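Local coordinates for serine protease inhibitor (Thermoanaerobacter tengcongensis, PDB 2PEF), which probably inhibits serine proteases as a member of the serpin family, and whose N terminus serves to trap the metastable native state that precedes the latent form, at residues Y75-K80 with L362-G367; N190-E195 with F342-L347; E195-E200 with I316-L321; I233-Y238 with N348-F353. All coordinates share one frame; numbering follows the deposited sequence. Where two conformers were deposited one is given.

Contact 1. Residues Y75-K80 with L362-G367; sequences YTYMKK and LPIFIG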
loop_
_atom_site.group_PDB
_atom_site.type_symbol
_atom_site.label_atom_id
_atom_site.label_comp_id
_atom_site.label_asym_id
_atom_site.label_seq_id
_atom_site.Cartn_x
_atom_site.Cartn_y
_atom_site.Cartn_z
ATOM N N TYR A 75 6.757 -6.328 -13.245
ATOM C CA TYR A 75 5.944 -6.900 -14.306
ATOM C C TYR A 75 5.625 -8.365 -14.006
ATOM O O TYR A 75 4.483 -8.790 -14.123
ATOM C CB TYR A 75 6.648 -6.760 -15.663
ATOM C CG TYR A 75 6.049 -7.607 -16.759
ATOM C CD1 TYR A 75 4.874 -7.220 -17.401
ATOM C CD2 TYR A 75 6.663 -8.793 -17.161
ATOM C CE1 TYR A 75 4.320 -7.993 -18.410
ATOM C CE2 TYR A 75 6.114 -9.578 -18.169
ATOM C CZ TYR A 75 4.947 -9.172 -18.788
ATOM O OH TYR A 75 4.411 -9.954 -19.782
ATOM N N THR A 76 6.637 -9.123 -13.594
ATOM C CA THR A 76 6.465 -10.545 -13.312
ATOM C C THR A 76 5.627 -10.752 -12.050
ATOM O O THR A 76 4.748 -11.624 -12.011
ATOM C CB THR A 76 7.825 -11.245 -13.171
ATOM O OG1 THR A 76 8.648 -10.907 -14.298
ATOM C CG2 THR A 76 7.650 -12.756 -13.103
ATOM N N TYR A 77 5.897 -9.937 -11.034
ATOM C CA TYR A 77 5.153 -9.994 -9.779
ATOM C C TYR A 77 3.665 -9.754 -10.010
ATOM O O TYR A 77 2.828 -10.532 -9.547
ATOM C CB TYR A 77 5.705 -8.987 -8.769
ATOM C CG TYR A 77 5.178 -9.188 -7.366
ATOM C CD1 TYR A 77 5.399 -10.387 -6.685
ATOM C CD2 TYR A 77 4.468 -8.180 -6.717
ATOM C CE1 TYR A 77 4.923 -10.577 -5.393
ATOM C CE2 TYR A 77 3.984 -8.361 -5.419
ATOM C CZ TYR A 77 4.214 -9.562 -4.766
ATOM O OH TYR A 77 3.734 -9.747 -3.489
ATOM N N MET A 78 3.343 -8.680 -10.731
ATOM C CA MET A 78 1.957 -8.354 -11.071
ATOM C C MET A 78 1.298 -9.451 -11.908
ATOM O O MET A 78 0.124 -9.781 -11.701
ATOM C CB MET A 78 1.879 -7.019 -11.811
ATOM C CG MET A 78 2.165 -5.805 -10.944
ATOM S SD MET A 78 1.797 -4.277 -11.821
ATOM C CE MET A 78 3.252 -4.128 -12.856
ATOM N N LYS A 79 2.062 -10.017 -12.837
ATOM C CA LYS A 79 1.588 -11.091 -13.699
ATOM C C LYS A 79 1.197 -12.323 -12.891
ATOM O O LYS A 79 0.256 -13.032 -13.258
ATOM C CB LYS A 79 2.667 -11.457 -14.724
ATOM C CG LYS A 79 2.217 -12.403 -15.824
ATOM C CD LYS A 79 3.234 -12.422 -16.950
ATOM C CE LYS A 79 2.787 -13.309 -18.091
ATOM N NZ LYS A 79 3.658 -13.119 -19.292
ATOM N N LYS A 80 1.909 -12.564 -11.789
ATOM C CA LYS A 80 1.735 -13.795 -11.009
ATOM C C LYS A 80 0.889 -13.665 -9.735
ATOM O O LYS A 80 0.571 -14.679 -9.097
ATOM C CB LYS A 80 3.097 -14.431 -10.707
ATOM C CG LYS A 80 3.728 -15.107 -11.925
ATOM C CD LYS A 80 5.063 -15.784 -11.611
ATOM C CE LYS A 80 4.904 -17.094 -10.831
ATOM N NZ LYS A 80 3.975 -18.083 -11.471
ATOM N N LEU A 362 5.225 -11.208 1.339
ATOM C CA LEU A 362 5.235 -9.752 1.209
ATOM C C LEU A 362 3.887 -9.126 1.570
ATOM O O LEU A 362 2.840 -9.654 1.198
ATOM C CB LEU A 362 5.632 -9.342 -0.212
ATOM C CG LEU A 362 7.098 -9.562 -0.594
ATOM C CD1 LEU A 362 7.295 -9.375 -2.093
ATOM C CD2 LEU A 362 8.015 -8.629 0.187
ATOM N N PRO A 363 3.912 -7.994 2.295
ATOM C CA PRO A 363 2.661 -7.341 2.679
ATOM C C PRO A 363 2.067 -6.466 1.573
ATOM O O PRO A 363 2.623 -5.412 1.238
ATOM C CB PRO A 363 3.073 -6.488 3.877
ATOM C CG PRO A 363 4.498 -6.130 3.611
ATOM C CD PRO A 363 5.093 -7.278 2.820
ATOM N N ILE A 364 0.941 -6.909 1.018
ATOM C CA ILE A 364 0.184 -6.105 0.056
ATOM C C ILE A 364 -0.368 -4.862 0.753
ATOM O O ILE A 364 -0.289 -3.759 0.216
ATOM C CB ILE A 364 -0.975 -6.917 -0.597
ATOM C CG1 ILE A 364 -0.463 -8.237 -1.198
ATOM C CG2 ILE A 364 -1.741 -6.075 -1.625
ATOM C CD1 ILE A 364 0.518 -8.090 -2.357
ATOM N N PHE A 365 -0.921 -5.073 1.947
ATOM C CA PHE A 365 -1.363 -4.014 2.849
ATOM C C PHE A 365 -0.762 -4.264 4.226
ATOM O O PHE A 365 -0.578 -5.418 4.639
ATOM C CB PHE A 365 -2.891 -4.005 2.960
ATOM C CG PHE A 365 -3.590 -3.479 1.738
ATOM C CD1 PHE A 365 -3.867 -4.317 0.656
ATOM C CD2 PHE A 365 -3.993 -2.144 1.674
ATOM C CE1 PHE A 365 -4.525 -3.831 -0.474
ATOM C CE2 PHE A 365 -4.645 -1.648 0.549
ATOM C CZ PHE A 365 -4.912 -2.490 -0.527
ATOM N N ILE A 366 -0.442 -3.184 4.932
ATOM C CA ILE A 366 0.052 -3.285 6.308
ATOM C C ILE A 366 -0.437 -2.071 7.105
ATOM O O ILE A 366 -0.428 -0.943 6.608
ATOM C CB ILE A 366 1.600 -3.488 6.373
ATOM C CG1 ILE A 366 2.064 -3.732 7.815
ATOM C CG2 ILE A 366 2.347 -2.321 5.718
ATOM C CD1 ILE A 366 3.459 -4.355 7.919
ATOM N N GLY A 367 -0.902 -2.312 8.326
ATOM C CA GLY A 367 -1.510 -1.239 9.105
ATOM C C GLY A 367 -1.606 -1.460 10.595
ATOM O O GLY A 367 -1.108 -2.451 11.129
#
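A helix-on-strand contact in the serpin body joins helix 67-80, through Tyr77, to the beginning of strand 362-372 at Leu362 and Ile364. All three residues are buried, and the evidence that one side chain does the bridging is that the nearest pair of CA atoms, Tyr77 CA and Leu362 CA, stands 11.0 Å apart. CG of Tyr77 lies opposite its backbone N (chi1 -168°), which sends the ring off the helix toward the strand. Its far end then settles among aliphatic groups: Tyr77 OH is 3.8 Å from Leu362 CB and Tyr77 OH is also 3.8 Å from Ile364 CD1. The CD1 methyl of Leu362 comes at the ring obliquely, 4.1 Å from Tyr77 CZ.

The hydroxyl is not left to apolar neighbours, since it is hydrogen-bonded to Asp357 OD2; that bond would limit how the phenol can shift between the two aliphatic side chains. Phe9 of helix 7-22 meets the same ring with planes inclined by about 50°, and Leu36 of helix 35-46 touches both Tyr77 and Ile364. At the strand end of the contact, Ile364 and Phe365 both face Ile355, a classic beta bulge where the chain turns a corner. A tyrosine from a surrounding helix set over a bulged antiparallel strand pair thus joins the helical layer of the serpin fold to its beta core.

Contact 2. Residues N190-E195 with F342-L347; sequences NRQKVE and FKTVKL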
loop_
_atom_site.group_PDB
_atom_site.type_symbol
_atom_site.label_atom_id
_atom_site.label_comp_id
_atom_site.label_asym_id
_atom_site.label_seq_id
_atom_site.Cartn_x
_atom_site.Cartn_y
_atom_site.Cartn_z
ATOM N N ASN A 190 -19.172 7.256 26.552
ATOM C CA ASN A 190 -20.427 6.584 26.237
ATOM C C ASN A 190 -20.191 5.127 25.854
ATOM O O ASN A 190 -19.204 4.804 25.193
ATOM C CB ASN A 190 -21.168 7.314 25.113
ATOM N N ARG A 191 -21.101 4.254 26.277
ATOM C CA ARG A 191 -20.994 2.830 25.980
ATOM C C ARG A 191 -21.592 2.503 24.618
ATOM O O ARG A 191 -22.703 2.934 24.300
ATOM C CB ARG A 191 -21.671 1.994 27.071
ATOM N N GLN A 192 -20.841 1.754 23.813
ATOM C CA GLN A 192 -21.350 1.228 22.545
ATOM C C GLN A 192 -20.805 -0.163 22.230
ATOM O O GLN A 192 -19.843 -0.621 22.854
ATOM C CB GLN A 192 -21.128 2.207 21.381
ATOM C CG GLN A 192 -19.712 2.733 21.206
ATOM C CD GLN A 192 -19.644 3.848 20.176
ATOM O OE1 GLN A 192 -19.914 3.635 18.993
ATOM N NE2 GLN A 192 -19.287 5.046 20.624
ATOM N N LYS A 193 -21.433 -0.827 21.262
ATOM C CA LYS A 193 -21.138 -2.223 20.951
ATOM C C LYS A 193 -20.237 -2.391 19.731
ATOM O O LYS A 193 -20.446 -1.752 18.698
ATOM C CB LYS A 193 -22.439 -3.007 20.753
ATOM N N VAL A 194 -19.237 -3.257 19.869
ATOM C CA VAL A 194 -18.351 -3.627 18.770
ATOM C C VAL A 194 -18.392 -5.142 18.599
ATOM O O VAL A 194 -18.295 -5.887 19.575
ATOM C CB VAL A 194 -16.891 -3.175 19.029
ATOM C CG1 VAL A 194 -15.985 -3.609 17.885
ATOM C CG2 VAL A 194 -16.811 -1.662 19.230
ATOM N N GLU A 195 -18.528 -5.594 17.357
ATOM C CA GLU A 195 -18.578 -7.018 17.080
ATOM C C GLU A 195 -17.177 -7.599 16.936
ATOM O O GLU A 195 -16.346 -7.076 16.188
ATOM C CB GLU A 195 -19.424 -7.302 15.839
ATOM C CG GLU A 195 -20.924 -7.265 16.109
ATOM C CD GLU A 195 -21.754 -7.773 14.939
ATOM O OE1 GLU A 195 -21.622 -7.226 13.823
ATOM O OE2 GLU A 195 -22.549 -8.717 15.140
ATOM N N PHE A 342 -11.645 10.256 12.656
ATOM C CA PHE A 342 -11.469 10.002 14.080
ATOM C C PHE A 342 -12.328 8.829 14.548
ATOM O O PHE A 342 -13.554 8.846 14.397
ATOM C CB PHE A 342 -11.786 11.260 14.889
ATOM N N LYS A 343 -11.673 7.807 15.097
ATOM C CA LYS A 343 -12.364 6.658 15.680
ATOM C C LYS A 343 -12.544 6.881 17.179
ATOM O O LYS A 343 -11.638 7.384 17.851
ATOM C CB LYS A 343 -11.597 5.365 15.413
ATOM N N THR A 344 -13.698 6.463 17.694
ATOM C CA THR A 344 -14.151 6.845 19.035
ATOM C C THR A 344 -13.803 5.847 20.141
ATOM O O THR A 344 -13.826 6.191 21.320
ATOM C CB THR A 344 -15.676 7.092 19.053
ATOM O OG1 THR A 344 -16.358 5.917 18.600
ATOM C CG2 THR A 344 -16.044 8.267 18.153
ATOM N N VAL A 345 -13.491 4.609 19.766
ATOM C CA VAL A 345 -13.204 3.574 20.768
ATOM C C VAL A 345 -11.709 3.226 20.822
ATOM O O VAL A 345 -11.192 2.546 19.941
ATOM C CB VAL A 345 -14.067 2.301 20.539
ATOM C CG1 VAL A 345 -13.735 1.231 21.569
ATOM C CG2 VAL A 345 -15.560 2.647 20.577
ATOM N N LYS A 346 -11.028 3.701 21.863
ATOM C CA LYS A 346 -9.587 3.490 22.007
ATOM C C LYS A 346 -9.306 2.096 22.557
ATOM O O LYS A 346 -9.746 1.752 23.656
ATOM C CB LYS A 346 -8.977 4.565 22.914
ATOM C CG LYS A 346 -7.470 4.461 23.113
ATOM C CD LYS A 346 -6.968 5.604 23.982
ATOM C CE LYS A 346 -5.458 5.571 24.126
ATOM N NZ LYS A 346 -4.983 6.679 24.995
ATOM N N LEU A 347 -8.578 1.295 21.784
ATOM C CA LEU A 347 -8.246 -0.065 22.189
ATOM C C LEU A 347 -7.094 -0.110 23.183
ATOM O O LEU A 347 -6.111 0.622 23.048
ATOM C CB LEU A 347 -7.899 -0.924 20.972
ATOM C CG LEU A 347 -8.956 -1.158 19.889
ATOM C CD1 LEU A 347 -8.392 -2.116 18.859
ATOM C CD2 LEU A 347 -10.252 -1.705 20.464
#
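Van der Waals packing between Gln192 and Val345 carries this modest contact, in which 127 Å² is buried over both sides. The aliphatic part of the glutamine does the touching: Gln192 CG lies 4.2 Å from Val345 CG2. Two residues further along the strand, Val194 also points its CB toward the other segment, but its branch stays more distant, with Val194 CG2 4.7 Å from Val345 CG2. Backbones are well separated, the closest CA atoms, Gln192 CA and Val345 CA, being 8.7 Å apart, so side chains rather than strand pairing span the interval.

The polar approach is looser. Gln192 and Thr344 cross at about a right angle, and Gln192 NE2 stands 3.7 Å from Thr344 OG1, too long to count as a bond; Thr344 was deposited in two conformers, which makes this proximity more doubtful still. Gln192 holds CG between its backbone N and carbonyl carbon (chi1 52°) and is extended beyond it (chi2 -171°), a shape that carries the amide out across the gap. Each polar end has a hydrogen-bond partner elsewhere: Gln192 NE2 bonds to Asp186 OD2, and Thr344 OG1 to the C-terminal carboxylate atom OXT of Lys373.

Thr344 and Val345 both face Leu372, a classic beta bulge at the start of strand 345-357. The contact joins the segment following the unmodelled 335-341 to strand 191-201; before that gap, strand 322-331 pairs with both 158-169 and 310-318, consistent with the inserted reactive-centre loop of latent serpins.

Contact 3. Residues E195-E200 with I316-L321; sequences EFMNSE and ISVDEL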
loop_
_atom_site.group_PDB
_atom_site.type_symbol
_atom_site.label_atom_id
_atom_site.label_comp_id
_atom_site.label_asym_id
_atom_site.label_seq_id
_atom_site.Cartn_x
_atom_site.Cartn_y
_atom_site.Cartn_z
ATOM N N GLU A 195 -18.528 -5.594 17.357
ATOM C CA GLU A 195 -18.578 -7.018 17.080
ATOM C C GLU A 195 -17.177 -7.599 16.936
ATOM O O GLU A 195 -16.346 -7.076 16.188
ATOM C CB GLU A 195 -19.424 -7.302 15.839
ATOM C CG GLU A 195 -20.924 -7.265 16.109
ATOM C CD GLU A 195 -21.754 -7.773 14.939
ATOM O OE1 GLU A 195 -21.622 -7.226 13.823
ATOM O OE2 GLU A 195 -22.549 -8.717 15.140
ATOM N N PHE A 196 -16.928 -8.670 17.684
ATOM C CA PHE A 196 -15.673 -9.400 17.628
ATOM C C PHE A 196 -15.915 -10.794 17.071
ATOM O O PHE A 196 -16.960 -11.398 17.308
ATOM C CB PHE A 196 -15.027 -9.469 19.009
ATOM C CG PHE A 196 -14.185 -8.272 19.342
ATOM C CD1 PHE A 196 -14.777 -7.055 19.672
ATOM C CD2 PHE A 196 -12.801 -8.361 19.325
ATOM C CE1 PHE A 196 -13.994 -5.941 19.983
ATOM C CE2 PHE A 196 -12.003 -7.249 19.637
ATOM C CZ PHE A 196 -12.605 -6.041 19.967
ATOM N N MET A 197 -14.949 -11.289 16.313
ATOM C CA MET A 197 -15.140 -12.510 15.545
ATOM C C MET A 197 -14.168 -13.594 16.006
ATOM O O MET A 197 -12.947 -13.419 15.937
ATOM C CB MET A 197 -14.979 -12.224 14.049
ATOM C CG MET A 197 -15.780 -11.020 13.536
ATOM S SD MET A 197 -15.714 -10.796 11.746
ATOM C CE MET A 197 -13.994 -10.360 11.489
ATOM N N ASN A 198 -14.732 -14.704 16.478
ATOM C CA ASN A 198 -13.972 -15.823 17.035
ATOM C C ASN A 198 -13.700 -16.894 15.997
ATOM O O ASN A 198 -14.598 -17.281 15.242
ATOM C CB ASN A 198 -14.746 -16.476 18.182
ATOM C CG ASN A 198 -14.857 -15.592 19.407
ATOM O OD1 ASN A 198 -14.085 -14.654 19.595
ATOM N ND2 ASN A 198 -15.825 -15.907 20.264
ATOM N N SER A 199 -12.465 -17.385 15.984
ATOM C CA SER A 199 -12.081 -18.483 15.106
ATOM C C SER A 199 -11.006 -19.362 15.729
ATOM O O SER A 199 -10.365 -18.989 16.718
ATOM C CB SER A 199 -11.576 -17.942 13.767
ATOM O OG SER A 199 -10.426 -17.139 13.961
ATOM N N GLU A 200 -10.826 -20.543 15.145
ATOM C CA GLU A 200 -9.668 -21.365 15.430
ATOM C C GLU A 200 -8.697 -21.199 14.284
ATOM O O GLU A 200 -9.049 -21.425 13.123
ATOM C CB GLU A 200 -10.049 -22.834 15.552
ATOM C CG GLU A 200 -10.759 -23.185 16.832
ATOM C CD GLU A 200 -11.319 -24.588 16.812
ATOM O OE1 GLU A 200 -10.966 -25.369 15.896
ATOM O OE2 GLU A 200 -12.114 -24.906 17.718
ATOM N N ILE A 316 -9.849 0.011 4.189
ATOM C CA ILE A 316 -10.010 -1.398 4.543
ATOM C C ILE A 316 -11.336 -1.632 5.260
ATOM O O ILE A 316 -11.802 -0.782 6.028
ATOM C CB ILE A 316 -8.836 -1.935 5.418
ATOM C CG1 ILE A 316 -8.949 -3.457 5.595
ATOM C CG2 ILE A 316 -8.776 -1.203 6.773
ATOM C CD1 ILE A 316 -7.653 -4.147 5.937
ATOM N N SER A 317 -11.942 -2.785 4.996
ATOM C CA SER A 317 -13.090 -3.238 5.757
ATOM C C SER A 317 -12.921 -4.731 6.006
ATOM O O SER A 317 -12.812 -5.512 5.063
ATOM C CB SER A 317 -14.400 -2.951 5.019
ATOM O OG SER A 317 -15.523 -3.299 5.813
ATOM N N VAL A 318 -12.874 -5.104 7.279
ATOM C CA VAL A 318 -12.781 -6.500 7.704
ATOM C C VAL A 318 -14.101 -6.890 8.368
ATOM O O VAL A 318 -14.549 -6.230 9.301
ATOM C CB VAL A 318 -11.607 -6.706 8.692
ATOM C CG1 VAL A 318 -11.668 -8.079 9.356
ATOM C CG2 VAL A 318 -10.268 -6.517 7.982
ATOM N N ASP A 319 -14.724 -7.957 7.878
ATOM C CA ASP A 319 -15.976 -8.426 8.459
ATOM C C ASP A 319 -16.071 -9.949 8.507
ATOM O O ASP A 319 -15.058 -10.646 8.388
ATOM C CB ASP A 319 -17.192 -7.810 7.739
ATOM C CG ASP A 319 -17.282 -8.201 6.264
ATOM O OD1 ASP A 319 -16.614 -9.165 5.817
ATOM O OD2 ASP A 319 -18.038 -7.525 5.542
ATOM N N GLU A 320 -17.293 -10.453 8.689
ATOM C CA GLU A 320 -17.538 -11.881 8.882
ATOM C C GLU A 320 -17.280 -12.698 7.610
ATOM O O GLU A 320 -16.920 -13.872 7.682
ATOM C CB GLU A 320 -18.960 -12.117 9.435
ATOM C CG GLU A 320 -20.124 -11.870 8.455
ATOM C CD GLU A 320 -20.364 -10.401 8.102
ATOM O OE1 GLU A 320 -19.881 -9.490 8.815
ATOM O OE2 GLU A 320 -21.056 -10.158 7.091
ATOM N N LEU A 321 -17.439 -12.054 6.456
ATOM C CA LEU A 321 -17.240 -12.698 5.158
ATOM C C LEU A 321 -15.785 -12.683 4.690
ATOM O O LEU A 321 -15.328 -13.638 4.060
ATOM C CB LEU A 321 -18.153 -12.059 4.099
ATOM C CG LEU A 321 -18.155 -12.560 2.649
ATOM C CD1 LEU A 321 -18.721 -13.965 2.537
ATOM C CD2 LEU A 321 -18.944 -11.602 1.760
#
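This is a single-side-chain packing contact, in which Met197 of strand 191-201 reaches the turn 319-321 between strands 310-318 and 322-331. Nothing pairs backbone to backbone: Met197 CA and Glu320 CA are 7.1 Å apart. The thioether instead lies against the peptide linking Asp319 to Glu320, with SD of Met197 3.4 Å from the carbonyl C of Asp319 and Met197 SD 3.5 Å from Glu320 N. A bend at the last torsion (chi3 -67°) folds the terminal methyl back, placing Met197 CE 3.3 Å from Asp319 O and Met197 CE 3.9 Å from Val318 CG1. That carbonyl oxygen is hydrogen-bonded to Trp170 NE1. With Met197 cut back to an alanine, the Asp319 peptide and Val318 CG1 would probably lose the thioether packed against them.

Glu195 OE1 and Glu320 OE1 come within 5.8 Å of each other; both are salt-bridged to Lys265 NZ, which probably offsets their like charge. Lys265 belongs to strand 255-273, which pairs antiparallel with both 191-201 and 310-318; the contact joins the turn after 310-318 to strand 191-201, and the loop residue Tyr174 also touches Met197.

Contact 4. Residues I233-Y238 with N348-F353; sequences ISVNEY and NRPFIF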
loop_
_atom_site.group_PDB
_atom_site.type_symbol
_atom_site.label_atom_id
_atom_site.label_comp_id
_atom_site.label_asym_id
_atom_site.label_seq_id
_atom_site.Cartn_x
_atom_site.Cartn_y
_atom_site.Cartn_z
ATOM N N ILE A 233 5.829 -3.464 25.802
ATOM C CA ILE A 233 6.276 -2.656 24.666
ATOM C C ILE A 233 5.106 -1.854 24.111
ATOM O O ILE A 233 3.971 -2.318 24.145
ATOM C CB ILE A 233 6.927 -3.529 23.553
ATOM C CG1 ILE A 233 7.857 -2.688 22.666
ATOM C CG2 ILE A 233 5.868 -4.256 22.716
ATOM C CD1 ILE A 233 8.864 -3.507 21.878
ATOM N N SER A 234 5.385 -0.654 23.607
ATOM C CA SER A 234 4.351 0.139 22.945
ATOM C C SER A 234 4.191 -0.287 21.486
ATOM O O SER A 234 5.066 -0.950 20.923
ATOM C CB SER A 234 4.700 1.624 23.015
ATOM O OG SER A 234 5.788 1.918 22.164
ATOM N N VAL A 235 3.069 0.092 20.877
ATOM C CA VAL A 235 2.846 -0.151 19.449
ATOM C C VAL A 235 3.956 0.492 18.611
ATOM O O VAL A 235 4.493 -0.143 17.701
ATOM C CB VAL A 235 1.439 0.329 19.002
ATOM C CG1 VAL A 235 1.366 0.574 17.491
ATOM C CG2 VAL A 235 0.396 -0.693 19.413
ATOM N N ASN A 236 4.318 1.731 18.947
ATOM C CA ASN A 236 5.327 2.469 18.194
ATOM C C ASN A 236 6.737 1.913 18.359
ATOM O O ASN A 236 7.506 1.878 17.402
ATOM C CB ASN A 236 5.292 3.962 18.538
ATOM C CG ASN A 236 4.131 4.681 17.879
ATOM O OD1 ASN A 236 3.463 4.131 16.999
ATOM N ND2 ASN A 236 3.883 5.914 18.298
ATOM N N GLU A 237 7.066 1.467 19.569
ATOM C CA GLU A 237 8.373 0.870 19.809
ATOM C C GLU A 237 8.455 -0.495 19.141
ATOM O O GLU A 237 9.486 -0.847 18.577
ATOM C CB GLU A 237 8.691 0.761 21.300
ATOM C CG GLU A 237 10.084 0.192 21.607
ATOM C CD GLU A 237 11.217 0.916 20.880
ATOM O OE1 GLU A 237 11.293 2.161 20.961
ATOM O OE2 GLU A 237 12.034 0.227 20.229
ATOM N N TYR A 238 7.370 -1.262 19.187
ATOM C CA TYR A 238 7.359 -2.531 18.463
ATOM C C TYR A 238 7.599 -2.321 16.966
ATOM O O TYR A 238 8.388 -3.037 16.347
ATOM C CB TYR A 238 6.063 -3.321 18.700
ATOM C CG TYR A 238 6.051 -4.596 17.894
ATOM C CD1 TYR A 238 6.678 -5.749 18.364
ATOM C CD2 TYR A 238 5.459 -4.632 16.630
ATOM C CE1 TYR A 238 6.695 -6.913 17.599
ATOM C CE2 TYR A 238 5.477 -5.778 15.865
ATOM C CZ TYR A 238 6.092 -6.914 16.352
ATOM O OH TYR A 238 6.102 -8.048 15.582
ATOM N N ASN A 348 -7.235 -0.975 24.181
ATOM C CA ASN A 348 -6.172 -1.224 25.147
ATOM C C ASN A 348 -5.270 -2.356 24.673
ATOM O O ASN A 348 -4.153 -2.534 25.172
ATOM C CB ASN A 348 -6.763 -1.519 26.522
ATOM C CG ASN A 348 -7.379 -0.290 27.157
ATOM O OD1 ASN A 348 -6.757 0.772 27.207
ATOM N ND2 ASN A 348 -8.609 -0.422 27.634
ATOM N N ARG A 349 -5.765 -3.103 23.688
ATOM C CA ARG A 349 -4.983 -4.116 22.998
ATOM C C ARG A 349 -4.919 -3.791 21.501
ATOM O O ARG A 349 -5.509 -4.504 20.679
ATOM C CB ARG A 349 -5.557 -5.515 23.239
ATOM C CG ARG A 349 -5.641 -5.906 24.710
ATOM C CD ARG A 349 -5.688 -7.412 24.875
ATOM N NE ARG A 349 -6.899 -7.992 24.299
ATOM C CZ ARG A 349 -7.036 -9.273 23.974
ATOM N NH1 ARG A 349 -6.033 -10.122 24.157
ATOM N NH2 ARG A 349 -8.177 -9.706 23.453
ATOM N N PRO A 350 -4.190 -2.716 21.139
ATOM C CA PRO A 350 -4.073 -2.378 19.726
ATOM C C PRO A 350 -3.211 -3.422 19.033
ATOM O O PRO A 350 -2.492 -4.173 19.705
ATOM C CB PRO A 350 -3.370 -1.017 19.743
ATOM C CG PRO A 350 -2.603 -1.014 21.011
ATOM C CD PRO A 350 -3.420 -1.785 21.990
ATOM N N PHE A 351 -3.297 -3.488 17.709
ATOM C CA PHE A 351 -2.570 -4.503 16.965
ATOM C C PHE A 351 -2.127 -4.045 15.588
ATOM O O PHE A 351 -2.668 -3.093 15.034
ATOM C CB PHE A 351 -3.381 -5.805 16.873
ATOM C CG PHE A 351 -4.686 -5.673 16.136
ATOM C CD1 PHE A 351 -4.755 -5.926 14.764
ATOM C CD2 PHE A 351 -5.853 -5.333 16.812
ATOM C CE1 PHE A 351 -5.963 -5.822 14.080
ATOM C CE2 PHE A 351 -7.065 -5.226 16.134
ATOM C CZ PHE A 351 -7.119 -5.477 14.767
ATOM N N ILE A 352 -1.123 -4.740 15.066
ATOM C CA ILE A 352 -0.592 -4.509 13.731
ATOM C C ILE A 352 -1.154 -5.624 12.867
ATOM O O ILE A 352 -1.329 -6.744 13.339
ATOM C CB ILE A 352 0.970 -4.540 13.738
ATOM C CG1 ILE A 352 1.543 -3.300 14.436
ATOM C CG2 ILE A 352 1.555 -4.632 12.319
ATOM C CD1 ILE A 352 1.590 -3.384 15.943
ATOM N N PHE A 353 -1.471 -5.322 11.616
ATOM C CA PHE A 353 -1.926 -6.370 10.711
ATOM C C PHE A 353 -1.327 -6.192 9.330
ATOM O O PHE A 353 -0.846 -5.108 8.979
ATOM C CB PHE A 353 -3.457 -6.409 10.632
ATOM C CG PHE A 353 -4.048 -5.216 9.955
ATOM C CD1 PHE A 353 -4.237 -5.202 8.575
ATOM C CD2 PHE A 353 -4.416 -4.106 10.694
ATOM C CE1 PHE A 353 -4.771 -4.085 7.945
ATOM C CE2 PHE A 353 -4.948 -2.981 10.073
ATOM C CZ PHE A 353 -5.132 -2.973 8.695
#
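Pro350 begins the account, meeting Val235 in the first turn of helix 235-241. Its ring carbon CG lies 3.4 Å from Val235 CG2, tighter than usual van der Waals contact, and Pro350 CB is 3.8 Å from the same methyl. The two side chains meet at a slant, each with CB directed at the opposite segment, and these two residues also make the closest backbone approach, Val235 CA to Pro350 CA at 7.3 Å. Leu370 of strand 362-372 touches both residues.

Phe351 follows with its CB turned away from the helix. Its ring goes to the other face of the strand, against Leu263, Pro264 and Phe266 of strand 255-273.

Ile352 turns back to the helix and completes the contact. With CG1 opposite its carbonyl carbon (chi1 -71°) and the next torsion at 82°, the chain ends in a methyl lodged between two helix residues: Ile352 CD1 is 4.1 Å from Tyr238 CD2, where it reaches the tyrosine ring obliquely, and Ile352 CD1 is 4.3 Å from Val235 CG1. Pro229 of strand 222-229 lies against both Tyr238 and Ile352. Phe353 goes to the same side of the strand as Phe351, meeting Phe266 and Phe224 ring to ring.

The helix start is capped from within its own segment: Ser234 is the N-cap, its OG accepting from Glu237 N at 2.9 Å with an N-H...O angle of 157°, which satisfies that amide. Across the two segments the contact is made of carbon groups alone, which is consistent with shape fit and burial of apolar surface here.

Contact 1 closes the longest loop and encloses the other three; contact 3 is nested within contact 2, while contact 4 crosses both. Strand 191-201 serves contacts 2 and 3, which share Glu195 and have centres about 16 Å apart. Strand 345-357 serves contacts 2 and 4, about 18 Å apart between centres, and pairs antiparallel with strand 362-372 of contact 1; there Gly367 N is 2.9 Å from Phe353 O, a probable hydrogen bond between contacts 1 and 4. Contacts 3 and 4 meet where Ile316 CD1 packs 3.5 Å from Phe353 CE1. Contacts 1, 2 and 4 thus use the C-terminal strands of this serpin; contact 3 joins 191-201 to the turn after 310-318.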